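Side-chain contacts in sorbitol dehydrogenase (Gluconobacter oxydans, PDB 5ITG), which probably oxidises the sugar alcohol D-sorbitol to L-sorbose with a nicotinamide dinucleotide, most likely NADP, as the hydride acceptor: residues 170-175 with 214-219; 197-202 with 221-226. All blocks are in the same frame, centred on the assembly; numbering follows the deposited sequence.

Contact 1: 170-175 with 214-219; sequences EALRRR and AKWIEE
Trp216 and Ile217 of helix 211-220 meet Leu172 of helix 164-177 in a helix-to-helix packing within the Rossmann domain of the mannitol dehydrogenase family, an example of how a single leucine can receive two neighbouring residues of another helix. Trp216 comes first along 214-219. Its CG stands anti to the backbone N (chi1 -174°), which carries the indole over to the other helix, and there the six-membered ring reaches backbone before side chain: CZ3 lies 3.4 Å from Leu172 O. The carbonyl oxygen approaches the ring obliquely, and the same ring carbon touches the leucine more loosely, 4.2 Å from Leu172 CB. Beyond the two segments the indole stacks with Trp176, one turn further along helix 164-177, so that the ring bridges the helices over more than one residue.

Ile217 follows and supplies the purely aliphatic half. Its backbone comes nearest to that of Leu172, with 7.3 Å between the two CA atoms, and the side chains cross at about a right angle. The extended CG1 branch, with chi2 at 179°, puts its methyl against both CB and CD1 of the leucine, while CG2 also lies beside Leu172 CD1 at 3.9 Å. Phe183 touches Leu172 and Leu203 touches Ile217, which continues the apolar packing beyond the pair.

A salt-bridge network of Glu170, Arg173 and Arg174 on helix 164-177 makes no contact with 214-219. Arg173 holds Glu170 side-on through NE and NH2, meeting both carboxylate oxygens from above their plane. Arg174 NE joins from the same face, 2.8 Å from Glu170 OE2, so this oxygen accepts from two arginines. In the apolar seam, the closest approach is methyl to methyl, with Leu172 CD1 3.6 Å from Ile217 CD1.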
# COMPACT_ATOMS: atom_id res chain seq x y z
N GLU A 170 -14.30 3.29 22.48
CA GLU A 170 -15.55 3.63 23.16
C GLU A 170 -16.67 2.73 22.63
O GLU A 170 -17.53 2.27 23.39
CB GLU A 170 -15.91 5.11 22.95
CG GLU A 170 -17.28 5.52 23.48
CD GLU A 170 -17.43 5.41 25.00
OE1 GLU A 170 -16.47 5.01 25.69
OE2 GLU A 170 -18.53 5.72 25.50
N ALA A 171 -16.67 2.48 21.32
CA ALA A 171 -17.69 1.61 20.74
C ALA A 171 -17.57 0.20 21.32
O ALA A 171 -18.58 -0.43 21.66
CB ALA A 171 -17.54 1.57 19.21
N LEU A 172 -16.34 -0.28 21.44
CA LEU A 172 -16.12 -1.61 21.99
C LEU A 172 -16.55 -1.68 23.46
O LEU A 172 -17.11 -2.68 23.90
CB LEU A 172 -14.64 -2.00 21.85
CG LEU A 172 -14.24 -2.32 20.40
CD1 LEU A 172 -12.73 -2.39 20.26
CD2 LEU A 172 -14.89 -3.64 19.99
N ARG A 173 -16.31 -0.60 24.20
CA ARG A 173 -16.71 -0.57 25.61
C ARG A 173 -18.22 -0.72 25.71
O ARG A 173 -18.74 -1.57 26.45
CB ARG A 173 -16.29 0.75 26.26
CG ARG A 173 -16.59 0.82 27.75
CD ARG A 173 -16.37 2.22 28.33
NE ARG A 173 -17.35 3.18 27.83
CZ ARG A 173 -18.67 3.09 28.03
NH1 ARG A 173 -19.17 2.08 28.72
NH2 ARG A 173 -19.48 4.02 27.55
N ARG A 174 -18.94 0.09 24.95
CA ARG A 174 -20.40 0.06 24.96
C ARG A 174 -20.96 -1.29 24.54
O ARG A 174 -21.92 -1.79 25.16
CB ARG A 174 -20.96 1.17 24.06
CG ARG A 174 -20.58 2.56 24.54
CD ARG A 174 -21.31 3.65 23.78
NE ARG A 174 -20.85 4.97 24.19
CZ ARG A 174 -21.34 6.11 23.72
NH1 ARG A 174 -22.30 6.09 22.81
NH2 ARG A 174 -20.85 7.26 24.15
N ARG A 175 -20.36 -1.89 23.52
CA ARG A 175 -20.81 -3.20 23.05
C ARG A 175 -20.63 -4.20 24.19
O ARG A 175 -21.50 -5.02 24.46
CB ARG A 175 -20.01 -3.63 21.80
CG ARG A 175 -20.27 -2.76 20.56
CD ARG A 175 -19.33 -3.10 19.37
NE ARG A 175 -19.65 -4.38 18.74
CZ ARG A 175 -20.31 -4.52 17.59
NH1 ARG A 175 -20.74 -3.45 16.92
NH2 ARG A 175 -20.57 -5.73 17.12
N ALA A 214 -9.09 -2.90 28.11
CA ALA A 214 -8.06 -3.34 27.17
C ALA A 214 -7.97 -4.85 27.21
O ALA A 214 -7.80 -5.50 26.17
CB ALA A 214 -6.72 -2.72 27.53
N LYS A 215 -8.09 -5.42 28.40
CA LYS A 215 -8.04 -6.86 28.57
C LYS A 215 -9.15 -7.51 27.75
O LYS A 215 -8.91 -8.47 27.02
CB LYS A 215 -8.20 -7.24 30.05
CG LYS A 215 -8.25 -8.73 30.30
CD LYS A 215 -8.53 -9.06 31.76
CE LYS A 215 -8.61 -10.56 31.99
NZ LYS A 215 -7.36 -11.26 31.57
N TRP A 216 -10.36 -6.97 27.87
CA TRP A 216 -11.51 -7.49 27.14
C TRP A 216 -11.31 -7.40 25.63
O TRP A 216 -11.60 -8.36 24.90
CB TRP A 216 -12.79 -6.72 27.50
CG TRP A 216 -14.01 -7.32 26.87
CD1 TRP A 216 -14.66 -8.46 27.27
CD2 TRP A 216 -14.69 -6.87 25.68
NE1 TRP A 216 -15.69 -8.74 26.40
CE2 TRP A 216 -15.73 -7.79 25.42
CE3 TRP A 216 -14.51 -5.78 24.81
CZ2 TRP A 216 -16.59 -7.65 24.33
CZ3 TRP A 216 -15.37 -5.65 23.73
CH2 TRP A 216 -16.40 -6.58 23.50
N ILE A 217 -10.84 -6.26 25.15
CA ILE A 217 -10.63 -6.09 23.71
C ILE A 217 -9.55 -7.05 23.21
O ILE A 217 -9.72 -7.69 22.17
CB ILE A 217 -10.24 -4.63 23.37
CG1 ILE A 217 -11.38 -3.69 23.76
CG2 ILE A 217 -9.96 -4.52 21.88
CD1 ILE A 217 -11.10 -2.21 23.49
N GLU A 218 -8.47 -7.15 23.96
CA GLU A 218 -7.36 -8.03 23.60
C GLU A 218 -7.85 -9.46 23.44
O GLU A 218 -7.39 -10.19 22.56
CB GLU A 218 -6.28 -7.96 24.68
CG GLU A 218 -4.93 -8.59 24.33
CD GLU A 218 -4.98 -10.11 24.26
OE1 GLU A 218 -5.46 -10.74 25.23
OE2 GLU A 218 -4.52 -10.67 23.24
N GLU A 219 -8.81 -9.86 24.27
CA GLU A 219 -9.33 -11.22 24.23
C GLU A 219 -10.46 -11.48 23.25
O GLU A 219 -10.58 -12.58 22.73
CB GLU A 219 -9.80 -11.63 25.63
CG GLU A 219 -8.72 -11.52 26.69
CD GLU A 219 -9.23 -11.90 28.07
OE1 GLU A 219 -10.15 -11.21 28.57
OE2 GLU A 219 -8.71 -12.87 28.66

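Contact 2: 197-202 with 221-226; sequences VARKAF and ATFPNG
Phe223 projects from the loop that leaves helix 211-220 and lays its ring against Arg199 on helix 194-209, a worked case of an aromatic residue in a connecting segment packing on helix backbone. The close part of this loop-on-helix contact lies over one ring face. Arg199 CA is 3.8 Å from the centroid of the Phe223 ring, 22° off the ring normal, and forms a CH-pi contact displaced toward CD2. Beside it, Arg199 CB sits 3.6 Å from Phe223 CG. With Phe223 CG anti to its own carbonyl carbon (chi1 -57°), the ring sets a face against Arg199 CA and its CD2-CE2 side toward Ala198 and Phe202.

Along that side, Ala198 CB lies 4.1 Å from Phe223 CD2, and Phe202 CB lies 3.9 Å from Phe223 CE2. The two phenyl groups meet obliquely, without a stack. Val185 of strand 184-187 touches both phenylalanines and ties the packing to the parallel part of the Rossmann sheet. Further along the loop, the buried Asn225 accepts a hydrogen bond through OD1 from Asn196 N, near the start of the same helix.

The solvent side, formed by the exposed Arg199, is looser. Its CG still touches the ring, 4.0 Å from Phe223 CD1. The chain then bends at chi3 (62°) and takes the guanidinium away from the loop. Between the segments themselves no hydrogen bond forms: the arginine contributes carbon atoms to the packing and leaves its charge at the surface, so the contact rests on dispersion and weak CH-pi attraction.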
# COMPACT_ATOMS: atom_id res chain seq x y z
N VAL A 197 0.19 -3.29 14.05
CA VAL A 197 0.27 -1.85 14.26
C VAL A 197 -1.05 -1.37 14.86
O VAL A 197 -1.06 -0.66 15.87
CB VAL A 197 0.52 -1.10 12.94
CG1 VAL A 197 0.43 0.41 13.16
CG2 VAL A 197 1.90 -1.47 12.39
N ALA A 198 -2.15 -1.76 14.24
CA ALA A 198 -3.48 -1.40 14.71
C ALA A 198 -3.68 -1.87 16.16
O ALA A 198 -4.18 -1.12 17.01
CB ALA A 198 -4.53 -2.02 13.80
N ARG A 199 -3.29 -3.11 16.44
CA ARG A 199 -3.43 -3.67 17.78
C ARG A 199 -2.70 -2.82 18.82
O ARG A 199 -3.24 -2.53 19.89
CB ARG A 199 -2.91 -5.11 17.82
CG ARG A 199 -2.98 -5.76 19.20
CD ARG A 199 -2.66 -7.25 19.13
NE ARG A 199 -1.31 -7.50 18.64
CZ ARG A 199 -0.82 -8.70 18.35
NH1 ARG A 199 -1.57 -9.79 18.49
NH2 ARG A 199 0.43 -8.82 17.91
N LYS A 200 -1.48 -2.40 18.49
CA LYS A 200 -0.69 -1.58 19.40
C LYS A 200 -1.36 -0.23 19.67
O LYS A 200 -1.40 0.24 20.81
CB LYS A 200 0.70 -1.32 18.80
CG LYS A 200 1.57 -0.39 19.63
CD LYS A 200 2.86 -0.03 18.91
CE LYS A 200 3.75 -1.24 18.70
NZ LYS A 200 4.99 -0.86 17.96
N ALA A 201 -1.89 0.39 18.63
CA ALA A 201 -2.54 1.69 18.75
C ALA A 201 -3.86 1.62 19.53
O ALA A 201 -4.06 2.36 20.49
CB ALA A 201 -2.78 2.28 17.37
N PHE A 202 -4.75 0.71 19.12
CA PHE A 202 -6.03 0.59 19.80
C PHE A 202 -5.95 0.05 21.23
O PHE A 202 -6.72 0.47 22.09
CB PHE A 202 -6.98 -0.24 18.95
CG PHE A 202 -7.44 0.48 17.72
CD1 PHE A 202 -8.30 1.57 17.82
CD2 PHE A 202 -6.95 0.12 16.47
CE1 PHE A 202 -8.66 2.29 16.69
CE2 PHE A 202 -7.31 0.84 15.33
CZ PHE A 202 -8.17 1.93 15.44
N ALA A 221 -11.67 -8.93 20.58
CA ALA A 221 -11.52 -8.31 19.27
C ALA A 221 -10.38 -9.03 18.56
O ALA A 221 -9.66 -9.83 19.18
CB ALA A 221 -11.18 -6.83 19.44
N THR A 222 -10.22 -8.78 17.27
CA THR A 222 -9.14 -9.39 16.51
C THR A 222 -8.53 -8.29 15.64
O THR A 222 -9.23 -7.33 15.29
CB THR A 222 -9.63 -10.56 15.61
OG1 THR A 222 -10.58 -10.07 14.66
CG2 THR A 222 -10.28 -11.66 16.46
N PHE A 223 -7.25 -8.43 15.32
CA PHE A 223 -6.52 -7.45 14.50
C PHE A 223 -5.70 -8.19 13.43
O PHE A 223 -4.46 -8.16 13.46
CB PHE A 223 -5.56 -6.63 15.37
CG PHE A 223 -6.22 -5.90 16.51
CD1 PHE A 223 -6.55 -6.58 17.69
CD2 PHE A 223 -6.52 -4.55 16.41
CE1 PHE A 223 -7.17 -5.91 18.75
CE2 PHE A 223 -7.14 -3.87 17.46
CZ PHE A 223 -7.46 -4.55 18.63
N PRO A 224 -6.38 -8.82 12.46
CA PRO A 224 -5.67 -9.55 11.42
C PRO A 224 -4.75 -8.68 10.59
O PRO A 224 -5.05 -7.52 10.32
CB PRO A 224 -6.80 -10.15 10.59
CG PRO A 224 -7.85 -9.07 10.66
CD PRO A 224 -7.82 -8.70 12.14
N ASN A 225 -3.63 -9.26 10.18
CA ASN A 225 -2.68 -8.56 9.32
C ASN A 225 -3.11 -8.86 7.90
O ASN A 225 -3.63 -9.95 7.61
CB ASN A 225 -1.27 -9.08 9.52
CG ASN A 225 -0.69 -8.71 10.86
OD1 ASN A 225 -0.46 -7.54 11.16
ND2 ASN A 225 -0.43 -9.72 11.69
N GLY A 226 -2.90 -7.91 7.01
CA GLY A 226 -3.25 -8.12 5.62
C GLY A 226 -2.23 -7.47 4.72
O GLY A 226 -1.61 -6.46 5.09

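Contacts 1 and 2 lie about 13 Å apart between centres, on the same side of the chain's centre, and share the Rossmann domain of the family. Their segments alternate along the chain: 170-175, 197-202, 214-219, then 221-226. Helix 164-177 leads into strand 184-187, helices 194-209 and 211-220 follow in succession, and the loop after them leads to strand 226-228. Contact 1 joins the first and last of these helices, whereas contact 2 brings the loop back onto the middle one. They meet directly where Ile217 CG2 lies 4.1 Å from Phe223 CZ, a touch that joins the two patches of apolar packing.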